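Local coordinates for protein inorganic pyrophosphatase (PDB 5TEA) that probably hydrolyses inorganic pyrophosphate to two phosphate ions as a magnesium-dependent homohexameric enzyme of the PPase family, at residues R53-Y65 with Q142-K154. Residues are numbered along the deposited sequence; the frame is centred on the assembly and turned at random.
Sequences RIEPAIFAKPTNY and QIEFHFNHYKDLK. Unlike the reference sequence in segment 53-65: Ile54 (reference Val).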
ATOM      1  N   ARG B  53     -15.948   4.488  15.264  1.00 24.57           N
ATOM      2  CA  ARG B  53     -16.709   4.809  14.065  1.00 21.27           C
ATOM      3  C   ARG B  53     -15.762   4.942  12.885  1.00 19.67           C
ATOM      4  O   ARG B  53     -14.547   5.053  13.052  1.00 19.88           O
ATOM      5  CB  ARG B  53     -17.513   6.103  14.243  1.00 21.70           C
ATOM      6  CG  ARG B  53     -16.652   7.329  14.461  1.00 23.38           C
ATOM      7  CD  ARG B  53     -17.538   8.542  14.675  1.00 32.52           C
ATOM      8  NE  ARG B  53     -16.768   9.780  14.688  1.00 44.30           N
ATOM      9  CZ  ARG B  53     -16.507  10.492  15.778  1.00 55.61           C
ATOM     10  NH1 ARG B  53     -16.962  10.093  16.959  1.00 55.99           N
ATOM     11  NH2 ARG B  53     -15.796  11.608  15.684  1.00 60.15           N
ATOM     12  N   ILE B  54     -16.341   4.893  11.677  1.00 19.00           N
ATOM     13  CA  ILE B  54     -15.638   5.257  10.453  1.00 19.04           C
ATOM     14  C   ILE B  54     -15.820   6.753  10.220  1.00 19.53           C
ATOM     15  O   ILE B  54     -16.954   7.250  10.188  1.00 21.21           O
ATOM     16  CB  ILE B  54     -16.171   4.458   9.248  1.00 16.96           C
ATOM     17  CG1 ILE B  54     -16.249   2.953   9.570  1.00 20.19           C
ATOM     18  CG2 ILE B  54     -15.303   4.745   8.005  1.00 19.99           C
ATOM     19  CD1 ILE B  54     -14.913   2.248   9.708  1.00 18.92           C
ATOM     20  N   GLU B  55     -14.705   7.476  10.050  1.00 19.70           N
ATOM     21  CA  GLU B  55     -14.767   8.905   9.765  1.00 21.37           C
ATOM     22  C   GLU B  55     -14.821   9.128   8.258  1.00 20.14           C
ATOM     23  O   GLU B  55     -14.483   8.233   7.490  1.00 18.14           O
ATOM     24  CB  GLU B  55     -13.539   9.604  10.350  1.00 24.09           C
ATOM     25  CG  GLU B  55     -13.371   9.439  11.860  1.00 28.17           C
ATOM     26  CD  GLU B  55     -14.217  10.398  12.668  1.00 41.29           C
ATOM     27  OE1 GLU B  55     -15.276  10.834  12.170  1.00 41.55           O
ATOM     28  OE2 GLU B  55     -13.813  10.721  13.809  1.00 49.73           O
ATOM     29  N   PRO B  56     -15.238  10.309   7.798  1.00 21.70           N
ATOM     30  CA  PRO B  56     -15.143  10.607   6.361  1.00 20.82           C
ATOM     31  C   PRO B  56     -13.716  10.409   5.851  1.00 21.28           C
ATOM     32  O   PRO B  56     -12.744  10.825   6.484  1.00 17.64           O
ATOM     33  CB  PRO B  56     -15.574  12.078   6.274  1.00 19.23           C
ATOM     34  CG  PRO B  56     -16.483  12.252   7.476  1.00 22.89           C
ATOM     35  CD  PRO B  56     -15.831  11.431   8.554  1.00 24.07           C
ATOM     36  N   ALA B  57     -13.602   9.744   4.699  1.00 19.36           N
ATOM     37  CA  ALA B  57     -12.301   9.445   4.119  1.00 21.76           C
ATOM     38  C   ALA B  57     -11.486  10.704   3.854  1.00 21.02           C
ATOM     39  O   ALA B  57     -10.258  10.672   3.947  1.00 20.64           O
ATOM     40  CB  ALA B  57     -12.477   8.643   2.825  1.00 25.44           C
ATOM     41  N   ILE B  58     -12.142  11.823   3.535  1.00 21.61           N
ATOM     42  CA  ILE B  58     -11.411  13.063   3.316  1.00 23.48           C
ATOM     43  C   ILE B  58     -10.785  13.593   4.591  1.00 23.34           C
ATOM     44  O   ILE B  58      -9.967  14.511   4.528  1.00 26.01           O
ATOM     45  CB  ILE B  58     -12.315  14.158   2.719  1.00 22.45           C
ATOM     46  CG1 ILE B  58     -13.536  14.379   3.616  1.00 19.87           C
ATOM     47  CG2 ILE B  58     -12.752  13.775   1.297  1.00 21.33           C
ATOM     48  CD1 ILE B  58     -14.292  15.634   3.288  1.00 22.04           C
ATOM     49  N   PHE B  59     -11.151  13.043   5.746  1.00 25.41           N
ATOM     50  CA  PHE B  59     -10.610  13.471   7.031  1.00 19.77           C
ATOM     51  C   PHE B  59      -9.766  12.376   7.684  1.00 19.58           C
ATOM     52  O   PHE B  59      -9.840  12.156   8.895  1.00 22.51           O
ATOM     53  CB  PHE B  59     -11.734  13.910   7.966  1.00 21.03           C
ATOM     54  CG  PHE B  59     -12.502  15.113   7.478  1.00 19.40           C
ATOM     55  CD1 PHE B  59     -11.835  16.215   6.961  1.00 25.55           C
ATOM     56  CD2 PHE B  59     -13.895  15.135   7.520  1.00 20.41           C
ATOM     57  CE1 PHE B  59     -12.524  17.327   6.526  1.00 22.70           C
ATOM     58  CE2 PHE B  59     -14.598  16.254   7.083  1.00 22.86           C
ATOM     59  CZ  PHE B  59     -13.916  17.347   6.573  1.00 22.55           C
ATOM     60  N   ALA B  60      -8.941  11.687   6.899  1.00 21.32           N
ATOM     61  CA  ALA B  60      -7.967  10.769   7.477  1.00 19.69           C
ATOM     62  C   ALA B  60      -7.039  11.536   8.409  1.00 20.17           C
ATOM     63  O   ALA B  60      -6.742  12.714   8.188  1.00 22.25           O
ATOM     64  CB  ALA B  60      -7.148  10.075   6.386  1.00 23.13           C
ATOM     65  N   LYS B  61      -6.606  10.876   9.476  1.00 20.26           N
ATOM     66  CA  LYS B  61      -5.739  11.545  10.445  1.00 21.39           C
ATOM     67  C   LYS B  61      -4.443  11.988   9.773  1.00 20.34           C
ATOM     68  O   LYS B  61      -3.794  11.177   9.096  1.00 19.31           O
ATOM     69  CB  LYS B  61      -5.413  10.628  11.626  1.00 21.94           C
ATOM     70  CG  LYS B  61      -6.568  10.372  12.567  1.00 30.67           C
ATOM     71  CD  LYS B  61      -7.074  11.671  13.203  1.00 40.89           C
ATOM     72  CE  LYS B  61      -8.603  11.698  13.298  1.00 47.16           C
ATOM     73  NZ  LYS B  61      -9.142  13.061  13.619  1.00 49.04           N
ATOM     74  N   PRO B  62      -4.025  13.252   9.939  1.00 21.10           N
ATOM     75  CA  PRO B  62      -2.783  13.702   9.290  1.00 19.74           C
ATOM     76  C   PRO B  62      -1.520  13.257  10.005  1.00 20.65           C
ATOM     77  O   PRO B  62      -0.441  13.299   9.392  1.00 20.82           O
ATOM     78  CB  PRO B  62      -2.916  15.238   9.309  1.00 18.97           C
ATOM     79  CG  PRO B  62      -3.767  15.513  10.532  1.00 19.23           C
ATOM     80  CD  PRO B  62      -4.738  14.360  10.603  1.00 17.88           C
ATOM     81  N   THR B  63      -1.607  12.866  11.279  1.00 16.67           N
ATOM     82  CA  THR B  63      -0.489  12.301  12.031  1.00 17.24           C
ATOM     83  C   THR B  63      -0.983  11.039  12.712  1.00 15.91           C
ATOM     84  O   THR B  63      -2.176  10.768  12.734  1.00 14.54           O
ATOM     85  CB  THR B  63       0.034  13.258  13.110  1.00 18.22           C
ATOM     86  OG1 THR B  63      -0.920  13.302  14.184  1.00 17.24           O
ATOM     87  CG2 THR B  63       0.217  14.669  12.537  1.00 17.60           C
ATOM     88  N   ASN B  64      -0.069  10.278  13.307  1.00 15.29           N
ATOM     89  CA  ASN B  64      -0.532   9.225  14.202  1.00 13.67           C
ATOM     90  C   ASN B  64      -1.221   9.881  15.390  1.00 16.30           C
ATOM     91  O   ASN B  64      -0.938  11.034  15.735  1.00 21.36           O
ATOM     92  CB  ASN B  64       0.631   8.347  14.668  1.00 12.78           C
ATOM     93  CG  ASN B  64       1.437   7.803  13.518  1.00 18.16           C
ATOM     94  OD1 ASN B  64       1.007   6.865  12.821  1.00 17.56           O
ATOM     95  ND2 ASN B  64       2.622   8.367  13.312  1.00 17.87           N
ATOM     96  N   TYR B  65      -2.147   9.149  16.007  1.00 16.23           N
ATOM     97  CA  TYR B  65      -2.954   9.687  17.093  1.00 19.25           C
ATOM     98  C   TYR B  65      -2.867   8.749  18.286  1.00 22.56           C
ATOM     99  O   TYR B  65      -3.128   7.551  18.154  1.00 17.33           O
ATOM    100  CB  TYR B  65      -4.408   9.846  16.642  1.00 16.66           C
ATOM    101  CG  TYR B  65      -5.270  10.740  17.502  1.00 20.51           C
ATOM    102  CD1 TYR B  65      -5.352  12.110  17.254  1.00 19.43           C
ATOM    103  CD2 TYR B  65      -6.046  10.211  18.529  1.00 19.22           C
ATOM    104  CE1 TYR B  65      -6.156  12.925  18.024  1.00 19.68           C
ATOM    105  CE2 TYR B  65      -6.863  11.028  19.299  1.00 23.51           C
ATOM    106  CZ  TYR B  65      -6.910  12.382  19.036  1.00 25.26           C
ATOM    107  OH  TYR B  65      -7.719  13.205  19.781  1.00 22.12           O
ATOM    108  N   GLN B 142      -1.617  22.198   7.822  1.00 17.81           N
ATOM    109  CA  GLN B 142      -2.501  21.095   7.433  1.00 18.60           C
ATOM    110  C   GLN B 142      -3.141  20.447   8.656  1.00 19.46           C
ATOM    111  O   GLN B 142      -4.334  20.122   8.647  1.00 18.21           O
ATOM    112  CB  GLN B 142      -1.728  20.036   6.633  1.00 16.60           C
ATOM    113  CG  GLN B 142      -1.261  20.467   5.259  1.00 16.63           C
ATOM    114  CD  GLN B 142      -0.632  19.317   4.488  1.00 21.49           C
ATOM    115  OE1 GLN B 142      -1.276  18.285   4.251  1.00 20.47           O
ATOM    116  NE2 GLN B 142       0.626  19.484   4.093  1.00 19.80           N
ATOM    117  N   ILE B 143      -2.357  20.255   9.719  1.00 16.82           N
ATOM    118  CA  ILE B 143      -2.897  19.697  10.950  1.00 17.77           C
ATOM    119  C   ILE B 143      -3.941  20.635  11.528  1.00 17.86           C
ATOM    120  O   ILE B 143      -4.994  20.202  12.008  1.00 18.99           O
ATOM    121  CB  ILE B 143      -1.763  19.445  11.966  1.00 16.36           C
ATOM    122  CG1 ILE B 143      -0.759  18.414  11.425  1.00 19.67           C
ATOM    123  CG2 ILE B 143      -2.347  19.001  13.309  1.00 17.14           C
ATOM    124  CD1 ILE B 143       0.464  18.252  12.311  1.00 19.75           C
ATOM    125  N   GLU B 144      -3.657  21.936  11.490  1.00 15.71           N
ATOM    126  CA  GLU B 144      -4.615  22.922  11.975  1.00 20.71           C
ATOM    127  C   GLU B 144      -5.906  22.851  11.179  1.00 21.30           C
ATOM    128  O   GLU B 144      -7.003  22.848  11.752  1.00 18.23           O
ATOM    129  CB  GLU B 144      -4.012  24.322  11.897  1.00 19.43           C
ATOM    130  CG  GLU B 144      -4.899  25.410  12.501  1.00 26.95           C
ATOM    131  CD  GLU B 144      -4.188  26.745  12.620  1.00 32.56           C
ATOM    132  OE1 GLU B 144      -2.964  26.754  12.859  1.00 29.12           O
ATOM    133  OE2 GLU B 144      -4.851  27.789  12.465  1.00 34.36           O
ATOM    134  N   PHE B 145      -5.796  22.787   9.851  1.00 17.79           N
ATOM    135  CA  PHE B 145      -7.008  22.720   9.037  1.00 21.83           C
ATOM    136  C   PHE B 145      -7.808  21.469   9.359  1.00 17.17           C
ATOM    137  O   PHE B 145      -9.045  21.524   9.480  1.00 21.68           O
ATOM    138  CB  PHE B 145      -6.669  22.761   7.545  1.00 19.69           C
ATOM    139  CG  PHE B 145      -7.899  22.788   6.652  1.00 21.06           C
ATOM    140  CD1 PHE B 145      -8.581  21.615   6.347  1.00 19.44           C
ATOM    141  CD2 PHE B 145      -8.377  23.989   6.141  1.00 22.48           C
ATOM    142  CE1 PHE B 145      -9.715  21.641   5.557  1.00 20.18           C
ATOM    143  CE2 PHE B 145      -9.514  24.022   5.334  1.00 21.82           C
ATOM    144  CZ  PHE B 145     -10.178  22.842   5.042  1.00 23.39           C
ATOM    145  N   HIS B 146      -7.123  20.330   9.475  1.00 15.11           N
ATOM    146  CA  HIS B 146      -7.791  19.076   9.792  1.00 19.79           C
ATOM    147  C   HIS B 146      -8.641  19.215  11.044  1.00 20.42           C
ATOM    148  O   HIS B 146      -9.833  18.894  11.043  1.00 19.00           O
ATOM    149  CB  HIS B 146      -6.769  17.939   9.970  1.00 15.58           C
ATOM    150  CG  HIS B 146      -7.391  16.659  10.439  1.00 15.80           C
ATOM    151  ND1 HIS B 146      -8.029  15.781   9.587  1.00 18.58           N
ATOM    152  CD2 HIS B 146      -7.542  16.147  11.682  1.00 16.24           C
ATOM    153  CE1 HIS B 146      -8.511  14.765  10.284  1.00 21.75           C
ATOM    154  NE2 HIS B 146      -8.242  14.974  11.561  1.00 19.49           N
ATOM    155  N   PHE B 147      -8.036  19.669  12.137  1.00 17.19           N
ATOM    156  CA  PHE B 147      -8.777  19.670  13.388  1.00 19.85           C
ATOM    157  C   PHE B 147      -9.804  20.786  13.461  1.00 18.12           C
ATOM    158  O   PHE B 147     -10.746  20.675  14.246  1.00 19.22           O
ATOM    159  CB  PHE B 147      -7.797  19.722  14.579  1.00 17.05           C
ATOM    160  CG  PHE B 147      -7.169  18.389  14.854  1.00 16.17           C
ATOM    161  CD1 PHE B 147      -7.900  17.386  15.477  1.00 21.00           C
ATOM    162  CD2 PHE B 147      -5.875  18.104  14.417  1.00 14.17           C
ATOM    163  CE1 PHE B 147      -7.357  16.113  15.690  1.00 22.60           C
ATOM    164  CE2 PHE B 147      -5.326  16.825  14.621  1.00 16.48           C
ATOM    165  CZ  PHE B 147      -6.057  15.845  15.273  1.00 23.09           C
ATOM    166  N   ASN B 148      -9.652  21.847  12.661  1.00 16.84           N
ATOM    167  CA  ASN B 148     -10.674  22.887  12.571  1.00 17.06           C
ATOM    168  C   ASN B 148     -11.897  22.439  11.778  1.00 18.62           C
ATOM    169  O   ASN B 148     -12.969  23.044  11.917  1.00 20.15           O
ATOM    170  CB  ASN B 148     -10.095  24.147  11.903  1.00 17.15           C
ATOM    171  CG  ASN B 148      -9.331  25.025  12.882  1.00 25.73           C
ATOM    172  OD1 ASN B 148      -9.533  24.926  14.089  1.00 23.73           O
ATOM    173  ND2 ASN B 148      -8.483  25.914  12.361  1.00 18.85           N
ATOM    174  N   HIS B 149     -11.774  21.387  10.973  1.00 18.18           N
ATOM    175  CA  HIS B 149     -12.835  21.050  10.034  1.00 19.67           C
ATOM    176  C   HIS B 149     -13.306  19.597  10.050  1.00 25.79           C
ATOM    177  O   HIS B 149     -14.226  19.260   9.291  1.00 21.81           O
ATOM    178  CB  HIS B 149     -12.373  21.407   8.616  1.00 20.40           C
ATOM    179  CG  HIS B 149     -12.227  22.877   8.391  1.00 24.52           C
ATOM    180  ND1 HIS B 149     -13.307  23.695   8.138  1.00 27.93           N
ATOM    181  CD2 HIS B 149     -11.139  23.684   8.414  1.00 24.92           C
ATOM    182  CE1 HIS B 149     -12.887  24.941   7.992  1.00 29.12           C
ATOM    183  NE2 HIS B 149     -11.576  24.963   8.157  1.00 27.60           N
ATOM    184  N   TYR B 150     -12.726  18.727  10.881  1.00 19.56           N
ATOM    185  CA  TYR B 150     -12.980  17.300  10.679  1.00 20.50           C
ATOM    186  C   TYR B 150     -14.387  16.868  11.075  1.00 22.65           C
ATOM    187  O   TYR B 150     -14.815  15.777  10.674  1.00 24.06           O
ATOM    188  CB  TYR B 150     -11.941  16.451  11.420  1.00 23.43           C
ATOM    189  CG  TYR B 150     -12.105  16.400  12.921  1.00 28.68           C
ATOM    190  CD1 TYR B 150     -11.792  17.499  13.713  1.00 28.31           C
ATOM    191  CD2 TYR B 150     -12.552  15.242  13.547  1.00 32.55           C
ATOM    192  CE1 TYR B 150     -11.925  17.442  15.095  1.00 29.67           C
ATOM    193  CE2 TYR B 150     -12.689  15.175  14.918  1.00 40.60           C
ATOM    194  CZ  TYR B 150     -12.371  16.277  15.689  1.00 43.19           C
ATOM    195  OH  TYR B 150     -12.509  16.213  17.056  1.00 55.74           O
ATOM    196  N   LYS B 151     -15.134  17.696  11.795  1.00 24.46           N
ATOM    197  CA  LYS B 151     -16.535  17.406  12.065  1.00 27.92           C
ATOM    198  C   LYS B 151     -17.484  18.216  11.185  1.00 29.00           C
ATOM    199  O   LYS B 151     -18.688  18.250  11.457  1.00 29.27           O
ATOM    200  CB  LYS B 151     -16.846  17.649  13.546  1.00 32.95           C
ATOM    201  CG  LYS B 151     -16.108  16.703  14.498  1.00 36.80           C
ATOM    202  CD  LYS B 151     -16.468  17.004  15.943  1.00 48.31           C
ATOM    203  CE  LYS B 151     -15.985  15.918  16.891  1.00 56.50           C
ATOM    204  NZ  LYS B 151     -16.878  14.725  16.877  1.00 63.38           N
ATOM    205  N   ASP B 152     -16.976  18.862  10.132  1.00 27.86           N
ATOM    206  CA  ASP B 152     -17.815  19.796   9.384  1.00 29.55           C
ATOM    207  C   ASP B 152     -19.021  19.142   8.733  1.00 37.19           C
ATOM    208  O   ASP B 152     -19.992  19.841   8.433  1.00 33.81           O
ATOM    209  CB  ASP B 152     -17.014  20.515   8.301  1.00 26.42           C
ATOM    210  CG  ASP B 152     -16.325  21.739   8.827  1.00 33.90           C
ATOM    211  OD1 ASP B 152     -16.311  21.907  10.066  1.00 27.80           O
ATOM    212  OD2 ASP B 152     -15.802  22.530   8.012  1.00 31.44           O
ATOM    213  N   LEU B 153     -18.990  17.833   8.475  1.00 30.92           N
ATOM    214  CA  LEU B 153     -20.127  17.258   7.766  1.00 33.09           C
ATOM    215  C   LEU B 153     -21.376  17.196   8.639  1.00 44.13           C
ATOM    216  O   LEU B 153     -22.485  17.145   8.104  1.00 40.42           O
ATOM    217  CB  LEU B 153     -19.778  15.871   7.217  1.00 33.37           C
ATOM    218  CG  LEU B 153     -18.679  15.893   6.151  1.00 33.04           C
ATOM    219  CD1 LEU B 153     -18.577  14.544   5.468  1.00 33.49           C
ATOM    220  CD2 LEU B 153     -18.935  16.983   5.127  1.00 36.03           C
ATOM    221  N   LYS B 154     -21.224  17.235   9.969  1.00 40.64           N
ATOM    222  CA  LYS B 154     -22.350  17.307  10.908  1.00 42.60           C
ATOM    223  C   LYS B 154     -21.807  17.908  12.211  1.00 43.44           C
ATOM    224  O   LYS B 154     -21.493  17.211  13.179  1.00 48.36           O
ATOM    225  CB  LYS B 154     -22.993  15.946  11.154  1.00 58.90           C
TER
HETATM  226  O   HOH W   1     -13.933  13.228  10.883  1.00 26.61           O
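A chi1 of 174° swings the imidazole of His146 away from its own backbone N, standing it up from helix 137-149 toward 59-62, where Lys61, bent at chi2 and chi3, brings its ammonium to the ring. Lys61 NZ donates to His146 NE2 at 3.0 Å and lies in the imidazole plane. Pro62 CD sits over one face of this ring, 3.5 Å from its centroid, in a CH-pi contact; Tyr150 CB covers the opposite face, offset toward the rim. At the ring edge, His146 CE1 approaches Phe59 O at 3.2 Å. The same ammonium makes an off-centre cation-pi contact with Tyr150, 4.6 Å from NZ to the ring centroid.

Phe59 lies flat against the type I turn from His149 to Asp152: Tyr150 CA is centred over one face, 3.8 Å from the ring centroid, and Ile58 CG1 over the other. Leu153 CG meets the ring's edge, while Leu153 CD1 packs on Pro56 CG at 3.7 Å. Phe59 meets Phe145 of a second subunit edge-to-face, so the contact reaches the hexamer interface. At the other end Thr63 CG2 rests on Ile143 CD1 at 3.6 Å.

Water 1 donates to Tyr150 O and, weakly, to Glu55 OE1. Arg53, Tyr65 and Tyr150 are predicted substrate-binding residues; Phe147 CZ meets the Tyr65 ring at its CE1 edge. Arg53 NH2 and Lys151 NZ, both cationic, lie 3.5 Å apart beside Glu55, whose salt bridge to Arg53 would partly offset the charge. With Lys61 donating, His146 NE2 would accept, consistent with a neutral ring on which the nearby ammonium would disfavour a second proton.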